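Long-range contact in putative aspartyl-tRNA synthetase (Leishmania major, PDB 6OD8), which probably joins L-aspartate to tRNA(Asp) at the expense of ATP, as a class II aminoacyl-tRNA synthetase: residues 364-378 and 386-400. Residues are numbered along the deposited sequence; the frame is centred on the assembly and turned at random.
Sequences KLTPERIKELGVGVI and DKFQARVHNMDSRML. With EDO (1,2-ethanediol), chain H; EDO (1,2-ethanediol), chain E.
A bend at chi3 (-63°) brings Arg398 NE to Leu365 O, just before helix 367-373, while Lys364, extended beyond CG, runs obliquely past it. The Arg398 guanidinium is sandwiched: Pro367 CD lies over one face and Lys364 CD over the other, 3.5 Å from Arg398 NH2. Two bonds in the guanidinium plane fix its rotation, Arg398 NE to Leu365 O (2.7 Å, angle 139°) and Arg398 NH1 to Met395 O within its own segment. Leu365 N returns a bond to Arg398 O, and Lys364 NZ reaches Asp396 O at 2.9 Å; a water accepts from the ammonium and donates a weak bond to Asp396 OD1. Strands 376-377 and 391-392 pair in parallel, 376-377 being the outermost strand, in this chain, of a mixed sheet that continues through strand 400-403, within the class II synthetase family region; the bonds are Gly376 N to Ala390 O (2.8 Å), Val392 N to Gly376 O and Ile378 N to Val392 O (2.9 Å). Helix 367-373, N-capped by Thr366, packs on the sheet face carrying Val377 and Val392. Bends at chi2 and chi3 turn Met395 toward it: the Met395 and Ile370 side chains reach toward each other, SD to Ile370 CD1 at 3.9 Å; SD also touches Val377 CG2, while CE rests on Pro367 CB. After the Schellman motif at Gly374, Gly374 O accepts from Asp386 N at 3.0 Å, the donor standing above the carbonyl plane. The Asp386 carboxylate holds Phe388 N and Ala390 N, and also takes a salt bridge from Arg440 and a hydrogen bond from Tyr441.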
loop_
_atom_site.group_PDB
_atom_site.type_symbol
_atom_site.label_atom_id
_atom_site.label_comp_id
_atom_site.label_asym_id
_atom_site.label_seq_id
_atom_site.Cartn_x
_atom_site.Cartn_y
_atom_site.Cartn_z
ATOM N N LYS A 364 3.826 -6.027 -26.227
ATOM C CA LYS A 364 2.836 -5.871 -27.288
ATOM C C LYS A 364 3.299 -6.570 -28.555
ATOM O O LYS A 364 4.472 -6.460 -28.942
ATOM C CB LYS A 364 2.601 -4.393 -27.635
ATOM C CG LYS A 364 2.141 -3.496 -26.491
ATOM C CD LYS A 364 1.695 -2.140 -27.034
ATOM C CE LYS A 364 1.323 -1.191 -25.912
ATOM N NZ LYS A 364 0.608 0.014 -26.434
ATOM N N LEU A 365 2.369 -7.236 -29.239
ATOM C CA LEU A 365 2.613 -7.573 -30.638
ATOM C C LEU A 365 2.622 -6.300 -31.482
ATOM O O LEU A 365 1.919 -5.332 -31.185
ATOM C CB LEU A 365 1.529 -8.525 -31.161
ATOM C CG LEU A 365 1.742 -10.035 -31.065
ATOM C CD1 LEU A 365 1.797 -10.454 -29.632
ATOM C CD2 LEU A 365 0.630 -10.800 -31.809
ATOM N N THR A 366 3.415 -6.303 -32.549
ATOM C CA THR A 366 3.305 -5.213 -33.512
ATOM C C THR A 366 2.038 -5.392 -34.347
ATOM O O THR A 366 1.546 -6.513 -34.506
ATOM C CB THR A 366 4.523 -5.150 -34.437
ATOM O OG1 THR A 366 4.539 -6.297 -35.289
ATOM C CG2 THR A 366 5.823 -5.084 -33.634
ATOM N N PRO A 367 1.463 -4.300 -34.863
ATOM C CA PRO A 367 0.336 -4.466 -35.797
ATOM C C PRO A 367 0.689 -5.369 -36.961
ATOM O O PRO A 367 -0.160 -6.147 -37.416
ATOM C CB PRO A 367 0.030 -3.027 -36.242
ATOM C CG PRO A 367 0.526 -2.172 -35.081
ATOM C CD PRO A 367 1.749 -2.881 -34.562
ATOM N N GLU A 368 1.943 -5.321 -37.426
ATOM C CA GLU A 368 2.359 -6.121 -38.575
ATOM C C GLU A 368 2.364 -7.610 -38.249
ATOM O O GLU A 368 1.913 -8.430 -39.058
ATOM C CB GLU A 368 3.740 -5.671 -39.043
ATOM C CG GLU A 368 3.775 -4.279 -39.687
ATOM C CD GLU A 368 3.641 -3.126 -38.687
ATOM O OE1 GLU A 368 4.027 -3.281 -37.509
ATOM O OE2 GLU A 368 3.152 -2.052 -39.091
ATOM N N ARG A 369 2.871 -7.983 -37.072
ATOM C CA ARG A 369 2.884 -9.397 -36.712
ATOM C C ARG A 369 1.461 -9.933 -36.583
ATOM O O ARG A 369 1.175 -11.062 -36.996
ATOM C CB ARG A 369 3.669 -9.614 -35.413
ATOM C CG ARG A 369 4.181 -11.042 -35.236
ATOM C CD ARG A 369 4.941 -11.523 -36.492
ATOM N NE ARG A 369 5.369 -12.914 -36.391
ATOM C CZ ARG A 369 5.677 -13.696 -37.430
ATOM N NH1 ARG A 369 5.594 -13.234 -38.677
ATOM N NH2 ARG A 369 6.064 -14.954 -37.224
ATOM N N ILE A 370 0.566 -9.125 -36.015
ATOM C CA ILE A 370 -0.839 -9.492 -35.916
ATOM C C ILE A 370 -1.387 -9.843 -37.293
ATOM O O ILE A 370 -2.010 -10.896 -37.480
ATOM C CB ILE A 370 -1.626 -8.355 -35.241
ATOM C CG1 ILE A 370 -1.365 -8.387 -33.725
ATOM C CG2 ILE A 370 -3.117 -8.423 -35.588
ATOM C CD1 ILE A 370 -1.906 -7.192 -32.967
ATOM N N LYS A 371 -1.108 -8.992 -38.289
ATOM C CA LYS A 371 -1.593 -9.247 -39.641
ATOM C C LYS A 371 -0.896 -10.461 -40.256
ATOM O O LYS A 371 -1.552 -11.327 -40.837
ATOM C CB LYS A 371 -1.400 -7.995 -40.504
ATOM N N GLU A 372 0.436 -10.541 -40.117
ATOM C CA GLU A 372 1.214 -11.629 -40.712
ATOM C C GLU A 372 0.734 -13.003 -40.256
ATOM O O GLU A 372 0.705 -13.953 -41.052
ATOM C CB GLU A 372 2.698 -11.473 -40.363
ATOM C CG GLU A 372 3.401 -10.290 -41.001
ATOM C CD GLU A 372 4.746 -9.996 -40.344
ATOM O OE1 GLU A 372 5.247 -10.857 -39.588
ATOM O OE2 GLU A 372 5.299 -8.899 -40.582
ATOM N N LEU A 373 0.405 -13.153 -38.971
ATOM C CA LEU A 373 -0.012 -14.450 -38.462
ATOM C C LEU A 373 -1.520 -14.608 -38.405
ATOM O O LEU A 373 -1.993 -15.686 -38.043
ATOM C CB LEU A 373 0.572 -14.705 -37.065
ATOM C CG LEU A 373 2.096 -14.694 -36.955
ATOM C CD1 LEU A 373 2.482 -14.821 -35.485
ATOM C CD2 LEU A 373 2.701 -15.812 -37.762
ATOM N N GLY A 374 -2.286 -13.579 -38.752
ATOM C CA GLY A 374 -3.731 -13.708 -38.624
ATOM C C GLY A 374 -4.198 -13.873 -37.194
ATOM O O GLY A 374 -5.124 -14.648 -36.933
ATOM N N VAL A 375 -3.566 -13.162 -36.253
ATOM C CA VAL A 375 -4.046 -13.103 -34.877
ATOM C C VAL A 375 -5.399 -12.404 -34.854
ATOM O O VAL A 375 -5.608 -11.397 -35.547
ATOM C CB VAL A 375 -3.008 -12.370 -34.007
ATOM C CG1 VAL A 375 -3.540 -12.052 -32.618
ATOM C CG2 VAL A 375 -1.725 -13.199 -33.911
ATOM N N GLY A 376 -6.332 -12.938 -34.070
ATOM C CA GLY A 376 -7.647 -12.330 -33.983
ATOM C C GLY A 376 -7.620 -11.054 -33.158
ATOM O O GLY A 376 -6.682 -10.795 -32.422
ATOM N N VAL A 377 -8.649 -10.224 -33.321
ATOM C CA VAL A 377 -8.794 -8.973 -32.572
ATOM C C VAL A 377 -10.215 -8.926 -32.024
ATOM O O VAL A 377 -11.164 -8.701 -32.780
ATOM C CB VAL A 377 -8.505 -7.731 -33.424
ATOM C CG1 VAL A 377 -8.536 -6.477 -32.547
ATOM C CG2 VAL A 377 -7.173 -7.854 -34.166
ATOM N N ILE A 378 -10.353 -9.097 -30.705
ATOM C CA ILE A 378 -11.669 -9.298 -30.090
ATOM C C ILE A 378 -12.562 -8.077 -30.287
ATOM O O ILE A 378 -13.729 -8.197 -30.683
ATOM C CB ILE A 378 -11.505 -9.644 -28.599
ATOM C CG1 ILE A 378 -10.745 -10.966 -28.470
ATOM C CG2 ILE A 378 -12.867 -9.659 -27.886
ATOM C CD1 ILE A 378 -10.231 -11.296 -27.103
ATOM N N ASP A 386 -4.677 -17.599 -37.383
ATOM C CA ASP A 386 -3.464 -18.149 -36.790
ATOM C C ASP A 386 -3.643 -19.625 -36.457
ATOM O O ASP A 386 -4.664 -20.025 -35.891
ATOM C CB ASP A 386 -3.142 -17.341 -35.533
ATOM C CG ASP A 386 -2.024 -17.935 -34.682
ATOM O OD1 ASP A 386 -1.147 -18.655 -35.180
ATOM O OD2 ASP A 386 -2.024 -17.655 -33.470
ATOM N N LYS A 387 -2.642 -20.436 -36.822
ATOM C CA LYS A 387 -2.720 -21.870 -36.548
ATOM C C LYS A 387 -2.933 -22.150 -35.065
ATOM O O LYS A 387 -3.597 -23.127 -34.712
ATOM C CB LYS A 387 -1.459 -22.583 -37.044
ATOM N N PHE A 388 -2.399 -21.310 -34.178
ATOM C CA PHE A 388 -2.627 -21.492 -32.752
ATOM C C PHE A 388 -3.728 -20.582 -32.219
ATOM O O PHE A 388 -3.929 -20.513 -31.006
ATOM C CB PHE A 388 -1.306 -21.317 -31.997
ATOM C CG PHE A 388 -0.253 -22.297 -32.456
ATOM C CD1 PHE A 388 -0.303 -23.619 -32.043
ATOM C CD2 PHE A 388 0.736 -21.914 -33.350
ATOM C CE1 PHE A 388 0.640 -24.547 -32.491
ATOM C CE2 PHE A 388 1.677 -22.829 -33.802
ATOM C CZ PHE A 388 1.630 -24.149 -33.373
ATOM N N GLN A 389 -4.476 -19.926 -33.105
ATOM C CA GLN A 389 -5.731 -19.257 -32.743
ATOM C C GLN A 389 -5.514 -18.192 -31.681
ATOM O O GLN A 389 -6.338 -18.007 -30.785
ATOM C CB GLN A 389 -6.784 -20.266 -32.293
ATOM C CG GLN A 389 -7.285 -21.117 -33.456
ATOM C CD GLN A 389 -8.164 -20.320 -34.411
ATOM O OE1 GLN A 389 -9.315 -20.027 -34.100
ATOM N NE2 GLN A 389 -7.616 -19.945 -35.570
ATOM N N ALA A 390 -4.400 -17.489 -31.793
ATOM C CA ALA A 390 -4.119 -16.415 -30.860
ATOM C C ALA A 390 -4.971 -15.187 -31.169
ATOM O O ALA A 390 -5.416 -14.957 -32.300
ATOM C CB ALA A 390 -2.635 -16.061 -30.895
ATOM N N ARG A 391 -5.158 -14.366 -30.133
ATOM C CA ARG A 391 -6.012 -13.194 -30.196
ATOM C C ARG A 391 -5.386 -12.089 -29.363
ATOM O O ARG A 391 -4.697 -12.356 -28.376
ATOM C CB ARG A 391 -7.412 -13.457 -29.622
ATOM C CG ARG A 391 -8.329 -14.259 -30.496
ATOM C CD ARG A 391 -9.654 -14.468 -29.766
ATOM N NE ARG A 391 -10.669 -15.051 -30.646
ATOM C CZ ARG A 391 -10.828 -16.355 -30.840
ATOM N NH1 ARG A 391 -10.031 -17.221 -30.215
ATOM N NH2 ARG A 391 -11.780 -16.791 -31.669
ATOM N N VAL A 392 -5.659 -10.849 -29.748
ATOM C CA VAL A 392 -5.473 -9.731 -28.827
ATOM C C VAL A 392 -6.840 -9.108 -28.603
ATOM O O VAL A 392 -7.731 -9.227 -29.448
ATOM C CB VAL A 392 -4.459 -8.687 -29.357
ATOM C CG1 VAL A 392 -3.120 -9.350 -29.656
ATOM C CG2 VAL A 392 -5.004 -7.970 -30.571
ATOM N N HIS A 393 -7.032 -8.488 -27.437
ATOM C CA HIS A 393 -8.292 -7.787 -27.225
ATOM C C HIS A 393 -8.456 -6.638 -28.223
ATOM O O HIS A 393 -9.526 -6.477 -28.824
ATOM C CB HIS A 393 -8.412 -7.276 -25.788
ATOM C CG HIS A 393 -9.722 -6.591 -25.525
ATOM N ND1 HIS A 393 -9.864 -5.221 -25.560
ATOM C CD2 HIS A 393 -10.967 -7.093 -25.341
ATOM C CE1 HIS A 393 -11.130 -4.906 -25.350
ATOM N NE2 HIS A 393 -11.821 -6.024 -25.220
ATOM N N ASN A 394 -7.406 -5.835 -28.426
ATOM C CA ASN A 394 -7.574 -4.583 -29.167
ATOM C C ASN A 394 -6.250 -4.145 -29.779
ATOM O O ASN A 394 -5.177 -4.604 -29.383
ATOM C CB ASN A 394 -8.144 -3.456 -28.274
ATOM C CG ASN A 394 -7.184 -3.021 -27.169
ATOM O OD1 ASN A 394 -6.180 -2.340 -27.420
ATOM N ND2 ASN A 394 -7.509 -3.382 -25.934
ATOM N N MET A 395 -6.343 -3.236 -30.752
ATOM C CA MET A 395 -5.148 -2.829 -31.482
ATOM C C MET A 395 -4.322 -1.781 -30.746
ATOM O O MET A 395 -3.265 -1.386 -31.252
ATOM C CB MET A 395 -5.528 -2.320 -32.869
ATOM C CG MET A 395 -6.031 -3.418 -33.809
ATOM S SD MET A 395 -4.816 -4.738 -34.016
ATOM C CE MET A 395 -3.412 -3.818 -34.653
ATOM N N ASP A 396 -4.773 -1.319 -29.581
ATOM C CA ASP A 396 -4.000 -0.385 -28.770
ATOM C C ASP A 396 -2.990 -1.090 -27.859
ATOM O O ASP A 396 -1.803 -0.759 -27.884
ATOM C CB ASP A 396 -4.944 0.498 -27.950
ATOM C CG ASP A 396 -4.217 1.297 -26.890
ATOM O OD1 ASP A 396 -4.493 1.106 -25.686
ATOM O OD2 ASP A 396 -3.343 2.103 -27.265
ATOM N N SER A 397 -3.424 -2.056 -27.050
ATOM C CA SER A 397 -2.477 -2.751 -26.181
ATOM C C SER A 397 -1.887 -4.016 -26.815
ATOM O O SER A 397 -0.776 -4.419 -26.445
ATOM C CB SER A 397 -3.131 -3.105 -24.841
ATOM O OG SER A 397 -4.215 -4.004 -24.987
ATOM N N ARG A 398 -2.609 -4.664 -27.729
ATOM C CA ARG A 398 -2.026 -5.723 -28.580
ATOM C C ARG A 398 -1.374 -6.830 -27.745
ATOM O O ARG A 398 -0.276 -7.320 -28.051
ATOM C CB ARG A 398 -1.025 -5.127 -29.580
ATOM C CG ARG A 398 -1.641 -4.078 -30.521
ATOM C CD ARG A 398 -0.677 -3.645 -31.636
ATOM N NE ARG A 398 0.550 -2.989 -31.160
ATOM C CZ ARG A 398 0.612 -1.719 -30.767
ATOM N NH1 ARG A 398 -0.490 -0.979 -30.776
ATOM N NH2 ARG A 398 1.766 -1.183 -30.369
ATOM N N MET A 399 -2.069 -7.256 -26.694
ATOM C CA MET A 399 -1.522 -8.218 -25.745
ATOM C C MET A 399 -2.041 -9.622 -26.042
ATOM O O MET A 399 -3.259 -9.849 -26.093
ATOM C CB MET A 399 -1.832 -7.773 -24.314
ATOM C CG MET A 399 -0.978 -6.547 -23.969
ATOM S SD MET A 399 -1.467 -5.695 -22.440
ATOM C CE MET A 399 -0.761 -6.777 -21.265
ATOM N N LEU A 400 -1.100 -10.556 -26.209
ATOM C CA LEU A 400 -1.374 -11.879 -26.776
ATOM C C LEU A 400 -2.077 -12.820 -25.793
ATOM O O LEU A 400 -1.658 -12.966 -24.643
ATOM C CB LEU A 400 -0.059 -12.510 -27.233
ATOM C CG LEU A 400 -0.140 -13.850 -27.941
ATOM C CD1 LEU A 400 -0.727 -13.558 -29.304
ATOM C CD2 LEU A 400 1.266 -14.431 -28.060
HETATM C C1 EDO H . -6.220 -4.980 -22.827
HETATM O O1 EDO H . -6.223 -3.585 -23.173
HETATM C C2 EDO H . -7.635 -5.518 -22.668
HETATM O O2 EDO H . -8.443 -4.557 -21.978
HETATM C C1 EDO E . -7.860 -17.402 -26.058
HETATM O O1 EDO E . -8.263 -16.207 -25.386
HETATM C C2 EDO E . -7.021 -17.048 -27.285
HETATM O O2 EDO E . -7.855 -16.853 -28.432
HETATM O O HOH W 1 -1.823 1.412 -24.816
#